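Local coordinates for chitinase A (Pteris ryukyuensis, PDB 4RL3), which is a fern class III chitinase whose family 18 catalytic domain, present here, probably hydrolyses the glycosidic bonds of chitin, at residues D19-F28 with F260-T271. Numbering follows the deposited sequence.
Sequences DVPINSGVTF and FQYEQQAQTLLT
The side-chain amide of Gln-267, on helix 261-271, lies between Pro-21 O and Asn-23 N and bonds to both. Its CG sits anti to the carbonyl carbon (chi1 -65°) and the chain runs extended beyond, which carries the amide up to segment 19-28. Gln-267 NE2 gives a nearly straight bond to Pro-21 O (2.9 Å, 178°), lying in the amide's own plane but well above the plane of the proline carbonyl, while Gln-267 OE1 accepts from Asn-23 N at 2.9 Å. The second hydrogen of NE2 turns back to Glu-263 O, which also takes Gln-267 N from its opposite face, so the rotation of the amide is fixed. Gln-267 OE1 also meets the edge of Phe-28 at CD2 (3.3 Å), ring and amide planes 60° apart. With an alanine here, Pro-21 O and Asn-23 N would probably lose their mates and a gap open beside the Phe-28 edge. N-cap Phe-260 has Asp-19 O over the centre of one ring face, and Pro-21 CD comes to 3.4 Å from Phe-260 CB. At the far end the fit is tight: Thr-271 CG2 presses on Val-26 CG1 (3.4 Å). Asn-23, against Gln-267, accepts Gly-25 N on OD1 in an Asx turn; its ND2 reaches Thr-268 OG1 through a water. The C-terminal helix of the TIM barrel is thus held against the loop entering strand 27-36; Phe-4 of strand 3-8 touches Gln-267 and Val-26, and helix 250-254 flanks Phe-260.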
ATOM      1  N   ASP A  19      15.322  10.451   1.793  1.00  6.15           N
ATOM      2  CA  ASP A  19      14.627  11.621   2.336  1.00  6.21           C
ATOM      3  C   ASP A  19      13.697  11.276   3.503  1.00  5.99           C
ATOM      4  O   ASP A  19      13.284  12.166   4.249  1.00  6.06           O
ATOM      5  CB  ASP A  19      13.793  12.302   1.251  1.00  6.46           C
ATOM      6  CG  ASP A  19      14.635  12.893   0.144  1.00  6.71           C
ATOM      7  OD1 ASP A  19      15.687  13.497   0.433  1.00  7.30           O
ATOM      8  OD2 ASP A  19      14.242  12.777  -1.012  1.00  6.78           O
ATOM      9  N   VAL A  20      13.316  10.008   3.616  1.00  5.71           N
ATOM     10  CA  VAL A  20      12.297   9.598   4.578  1.00  5.61           C
ATOM     11  C   VAL A  20      12.910   9.183   5.909  1.00  5.54           C
ATOM     12  O   VAL A  20      13.790   8.323   5.945  1.00  5.52           O
ATOM     13  CB  VAL A  20      11.459   8.419   4.035  1.00  5.57           C
ATOM     14  CG1 VAL A  20      10.324   8.082   4.993  1.00  5.56           C
ATOM     15  CG2 VAL A  20      10.903   8.766   2.667  1.00  5.63           C
ATOM     16  N   PRO A  21      12.428   9.772   7.018  1.00  5.50           N
ATOM     17  CA  PRO A  21      12.940   9.401   8.337  1.00  5.62           C
ATOM     18  C   PRO A  21      12.693   7.917   8.604  1.00  5.74           C
ATOM     19  O   PRO A  21      11.582   7.434   8.383  1.00  5.71           O
ATOM     20  CB  PRO A  21      12.128  10.289   9.302  1.00  5.69           C
ATOM     21  CG  PRO A  21      11.563  11.372   8.469  1.00  5.66           C
ATOM     22  CD  PRO A  21      11.378  10.806   7.097  1.00  5.61           C
ATOM     23  N   ILE A  22      13.741   7.207   9.032  1.00  5.77           N
ATOM     24  CA  ILE A  22      13.664   5.775   9.350  1.00  6.09           C
ATOM     25  C   ILE A  22      14.068   5.562  10.816  1.00  6.50           C
ATOM     26  O   ILE A  22      15.218   5.788  11.197  1.00  6.32           O
ATOM     27  CB  ILE A  22      14.590   4.941   8.433  1.00  6.00           C
ATOM     28  CG1 ILE A  22      14.170   5.074   6.961  1.00  5.98           C
ATOM     29  CG2 ILE A  22      14.606   3.481   8.864  1.00  6.05           C
ATOM     30  CD1 ILE A  22      15.248   4.707   5.966  1.00  5.95           C
ATOM     31  N   ASN A  23      13.108   5.137  11.632  1.00  7.15           N
ATOM     32  CA  ASN A  23      13.354   4.799  13.029  1.00  7.89           C
ATOM     33  C   ASN A  23      13.763   3.332  13.097  1.00  8.54           C
ATOM     34  O   ASN A  23      13.080   2.481  12.554  1.00  8.80           O
ATOM     35  CB  ASN A  23      12.072   5.038  13.829  1.00  8.09           C
ATOM     36  CG  ASN A  23      12.266   4.875  15.325  1.00  8.31           C
ATOM     37  OD1 ASN A  23      12.725   3.835  15.795  1.00  8.76           O
ATOM     38  ND2 ASN A  23      11.906   5.905  16.081  1.00  8.68           N
ATOM     39  N   SER A  24      14.870   3.031  13.779  1.00  9.53           N
ATOM     40  CA  SER A  24      15.382   1.657  13.823  1.00 10.38           C
ATOM     41  C   SER A  24      14.494   0.662  14.588  1.00 10.41           C
ATOM     42  O   SER A  24      14.670  -0.567  14.469  1.00 11.14           O
ATOM     43  CB  SER A  24      16.790   1.635  14.429  1.00 11.01           C
ATOM     44  OG  SER A  24      16.774   1.945  15.811  1.00 11.84           O
ATOM     45  N   GLY A  25      13.551   1.188  15.362  1.00 10.39           N
ATOM     46  CA  GLY A  25      12.720   0.388  16.241  1.00 10.49           C
ATOM     47  C   GLY A  25      11.394  -0.087  15.684  1.00 10.45           C
ATOM     48  O   GLY A  25      10.645  -0.779  16.385  1.00 11.56           O
ATOM     49  N   VAL A  26      11.075   0.304  14.451  1.00  9.60           N
ATOM     50  CA  VAL A  26       9.852  -0.171  13.797  1.00  9.14           C
ATOM     51  C   VAL A  26      10.204  -1.169  12.711  1.00  8.41           C
ATOM     52  O   VAL A  26      11.337  -1.188  12.213  1.00  8.31           O
ATOM     53  CB  VAL A  26       9.012   0.974  13.155  1.00  9.44           C
ATOM     54  CG1 VAL A  26       8.610   2.013  14.188  1.00  9.83           C
ATOM     55  CG2 VAL A  26       9.740   1.633  11.979  1.00  9.59           C
ATOM     56  N   THR A  27       9.229  -1.989  12.353  1.00  7.92           N
ATOM     57  CA  THR A  27       9.275  -2.761  11.116  1.00  7.62           C
ATOM     58  C   THR A  27       8.893  -1.788  10.013  1.00  7.03           C
ATOM     59  O   THR A  27       7.746  -1.366   9.938  1.00  7.36           O
ATOM     60  CB  THR A  27       8.293  -3.946  11.183  1.00  7.84           C
ATOM     61  OG1 THR A  27       8.755  -4.877  12.173  1.00  8.53           O
ATOM     62  CG2 THR A  27       8.161  -4.668   9.866  1.00  7.92           C
ATOM     63  N   PHE A  28       9.854  -1.429   9.166  1.00  6.20           N
ATOM     64  CA  PHE A  28       9.697  -0.340   8.205  1.00  5.83           C
ATOM     65  C   PHE A  28       9.519  -0.865   6.792  1.00  5.55           C
ATOM     66  O   PHE A  28      10.377  -1.587   6.278  1.00  5.56           O
ATOM     67  CB  PHE A  28      10.934   0.573   8.248  1.00  5.66           C
ATOM     68  CG  PHE A  28      10.745   1.875   7.519  1.00  5.51           C
ATOM     69  CD1 PHE A  28      10.664   1.908   6.134  1.00  5.46           C
ATOM     70  CD2 PHE A  28      10.609   3.064   8.218  1.00  5.48           C
ATOM     71  CE1 PHE A  28      10.473   3.100   5.466  1.00  5.46           C
ATOM     72  CE2 PHE A  28      10.413   4.257   7.555  1.00  5.42           C
ATOM     73  CZ  PHE A  28      10.345   4.277   6.176  1.00  5.44           C
ATOM     74  N   PHE A 260       8.689  15.983   6.460  1.00  7.07           N
ATOM     75  CA  PHE A 260       8.535  14.615   6.958  1.00  6.67           C
ATOM     76  C   PHE A 260       8.321  14.494   8.465  1.00  6.33           C
ATOM     77  O   PHE A 260       8.552  13.434   9.041  1.00  6.04           O
ATOM     78  CB  PHE A 260       9.733  13.761   6.532  1.00  6.70           C
ATOM     79  CG  PHE A 260       9.846  13.575   5.044  1.00  6.76           C
ATOM     80  CD1 PHE A 260       9.223  12.496   4.419  1.00  6.78           C
ATOM     81  CD2 PHE A 260      10.574  14.459   4.268  1.00  6.80           C
ATOM     82  CE1 PHE A 260       9.328  12.311   3.049  1.00  6.82           C
ATOM     83  CE2 PHE A 260      10.672  14.278   2.894  1.00  6.90           C
ATOM     84  CZ  PHE A 260      10.058  13.202   2.290  1.00  6.88           C
ATOM     85  N   GLN A 261       7.859  15.560   9.106  1.00  6.06           N
ATOM     86  CA  GLN A 261       7.706  15.527  10.554  1.00  6.19           C
ATOM     87  C   GLN A 261       6.685  14.498  11.019  1.00  6.00           C
ATOM     88  O   GLN A 261       6.845  13.912  12.088  1.00  5.90           O
ATOM     89  CB  GLN A 261       7.387  16.909  11.129  1.00  6.43           C
ATOM     90  CG  GLN A 261       6.019  17.479  10.789  1.00  6.69           C
ATOM     91  CD  GLN A 261       5.942  18.955  11.122  1.00  6.99           C
ATOM     92  OE1 GLN A 261       5.680  19.338  12.268  1.00  7.71           O
ATOM     93  NE2 GLN A 261       6.191  19.791  10.129  1.00  7.01           N
ATOM     94  N   TYR A 262       5.644  14.249  10.232  1.00  6.04           N
ATOM     95  CA  TYR A 262       4.624  13.287  10.659  1.00  6.11           C
ATOM     96  C   TYR A 262       5.059  11.823  10.482  1.00  6.04           C
ATOM     97  O   TYR A 262       4.654  10.963  11.265  1.00  5.87           O
ATOM     98  CB  TYR A 262       3.296  13.570   9.962  1.00  6.32           C
ATOM     99  CG  TYR A 262       2.749  14.921  10.322  1.00  6.69           C
ATOM    100  CD1 TYR A 262       2.453  15.237  11.645  1.00  7.01           C
ATOM    101  CD2 TYR A 262       2.537  15.893   9.352  1.00  6.99           C
ATOM    102  CE1 TYR A 262       1.949  16.476  11.991  1.00  7.28           C
ATOM    103  CE2 TYR A 262       2.026  17.138   9.693  1.00  7.30           C
ATOM    104  CZ  TYR A 262       1.739  17.417  11.010  1.00  7.36           C
ATOM    105  OH  TYR A 262       1.234  18.657  11.342  1.00  8.42           O
ATOM    106  N   GLU A 263       5.918  11.553   9.497  1.00  5.92           N
ATOM    107  CA  GLU A 263       6.555  10.237   9.381  1.00  5.87           C
ATOM    108  C   GLU A 263       7.304   9.920  10.668  1.00  5.89           C
ATOM    109  O   GLU A 263       7.228   8.810  11.205  1.00  5.69           O
ATOM    110  CB  GLU A 263       7.558  10.211   8.225  1.00  5.89           C
ATOM    111  CG  GLU A 263       6.987   9.954   6.833  1.00  5.91           C
ATOM    112  CD  GLU A 263       6.312  11.154   6.191  1.00  5.98           C
ATOM    113  OE1 GLU A 263       5.867  11.012   5.033  1.00  6.02           O
ATOM    114  OE2 GLU A 263       6.217  12.247   6.802  1.00  6.13           O
ATOM    115  N   GLN A 264       8.058  10.899  11.146  1.00  5.76           N
ATOM    116  CA  GLN A 264       8.833  10.723  12.370  1.00  5.94           C
ATOM    117  C   GLN A 264       7.929  10.519  13.580  1.00  5.95           C
ATOM    118  O   GLN A 264       8.142   9.601  14.385  1.00  5.85           O
ATOM    119  CB  GLN A 264       9.744  11.931  12.575  1.00  6.10           C
ATOM    120  CG  GLN A 264      10.508  11.934  13.890  1.00  6.51           C
ATOM    121  CD  GLN A 264       9.746  12.599  15.019  1.00  6.75           C
ATOM    122  OE1 GLN A 264       9.537  12.013  16.093  1.00  7.72           O
ATOM    123  NE2 GLN A 264       9.296  13.798  14.779  1.00  6.61           N
ATOM    124  N   GLN A 265       6.942  11.386  13.709  1.00  6.00           N
ATOM    125  CA  GLN A 265       5.999  11.282  14.808  1.00  6.10           C
ATOM    126  C   GLN A 265       5.285   9.939  14.838  1.00  6.16           C
ATOM    127  O   GLN A 265       5.125   9.362  15.902  1.00  6.18           O
ATOM    128  CB  GLN A 265       4.992  12.412  14.761  1.00  6.36           C
ATOM    129  CG  GLN A 265       5.606  13.738  15.157  1.00  6.51           C
ATOM    130  CD  GLN A 265       4.594  14.841  15.070  1.00  6.77           C
ATOM    131  OE1 GLN A 265       3.463  14.671  15.534  1.00  7.31           O
ATOM    132  NE2 GLN A 265       4.969  15.969  14.471  1.00  6.82           N
ATOM    133  N   ALA A 266       4.877   9.441  13.673  1.00  5.98           N
ATOM    134  CA  ALA A 266       4.202   8.155  13.611  1.00  6.05           C
ATOM    135  C   ALA A 266       5.076   7.020  14.121  1.00  6.06           C
ATOM    136  O   ALA A 266       4.610   6.147  14.868  1.00  6.17           O
ATOM    137  CB  ALA A 266       3.745   7.869  12.199  1.00  5.99           C
ATOM    138  N   GLN A 267       6.346   7.026  13.737  1.00  6.05           N
ATOM    139  CA  GLN A 267       7.266   5.979  14.152  1.00  6.15           C
ATOM    140  C   GLN A 267       7.620   6.096  15.627  1.00  6.41           C
ATOM    141  O   GLN A 267       7.761   5.084  16.317  1.00  6.52           O
ATOM    142  CB  GLN A 267       8.524   5.988  13.284  1.00  6.07           C
ATOM    143  CG  GLN A 267       8.229   5.630  11.839  1.00  6.01           C
ATOM    144  CD  GLN A 267       9.421   5.821  10.948  1.00  5.91           C
ATOM    145  OE1 GLN A 267      10.314   4.976  10.924  1.00  5.77           O
ATOM    146  NE2 GLN A 267       9.442   6.922  10.198  1.00  5.85           N
ATOM    147  N   THR A 268       7.770   7.329  16.109  1.00  6.78           N
ATOM    148  CA  THR A 268       8.022   7.555  17.524  1.00  7.04           C
ATOM    149  C   THR A 268       6.842   7.045  18.351  1.00  7.42           C
ATOM    150  O   THR A 268       7.047   6.381  19.378  1.00  7.40           O
ATOM    151  CB  THR A 268       8.339   9.037  17.778  1.00  7.18           C
ATOM    152  OG1 THR A 268       9.643   9.294  17.255  1.00  7.02           O
ATOM    153  CG2 THR A 268       8.319   9.402  19.267  1.00  7.26           C
ATOM    154  N   LEU A 269       5.625   7.294  17.878  1.00  7.59           N
ATOM    155  CA  LEU A 269       4.434   6.809  18.594  1.00  8.11           C
ATOM    156  C   LEU A 269       4.452   5.284  18.687  1.00  8.26           C
ATOM    157  O   LEU A 269       4.153   4.715  19.737  1.00  8.51           O
ATOM    158  CB  LEU A 269       3.156   7.298  17.907  1.00  8.28           C
ATOM    159  CG  LEU A 269       1.803   6.889  18.505  1.00  8.70           C
ATOM    160  CD1 LEU A 269       0.752   7.852  18.007  1.00  8.88           C
ATOM    161  CD2 LEU A 269       1.393   5.462  18.170  1.00  8.90           C
ATOM    162  N   LEU A 270       4.800   4.624  17.588  1.00  8.56           N
ATOM    163  CA  LEU A 270       4.785   3.164  17.552  1.00  9.00           C
ATOM    164  C   LEU A 270       5.846   2.535  18.453  1.00 10.01           C
ATOM    165  O   LEU A 270       5.651   1.423  18.937  1.00 10.54           O
ATOM    166  CB  LEU A 270       4.934   2.653  16.118  1.00  8.86           C
ATOM    167  CG  LEU A 270       3.728   2.940  15.220  1.00  8.69           C
ATOM    168  CD1 LEU A 270       4.102   2.667  13.775  1.00  8.62           C
ATOM    169  CD2 LEU A 270       2.500   2.141  15.632  1.00  8.72           C
ATOM    170  N   THR A 271       6.949   3.241  18.687  1.00 11.15           N
ATOM    171  CA  THR A 271       8.066   2.692  19.456  1.00 12.31           C
ATOM    172  C   THR A 271       8.118   3.143  20.914  1.00 13.97           C
ATOM    173  O   THR A 271       8.928   2.624  21.681  1.00 14.83           O
ATOM    174  CB  THR A 271       9.419   3.011  18.775  1.00 12.09           C
ATOM    175  OG1 THR A 271       9.566   4.425  18.586  1.00 12.21           O
ATOM    176  CG2 THR A 271       9.497   2.327  17.439  1.00 12.26           C
TER
HETATM  177  O   HOH W   1      11.006   8.250  14.856  1.00  8.17           O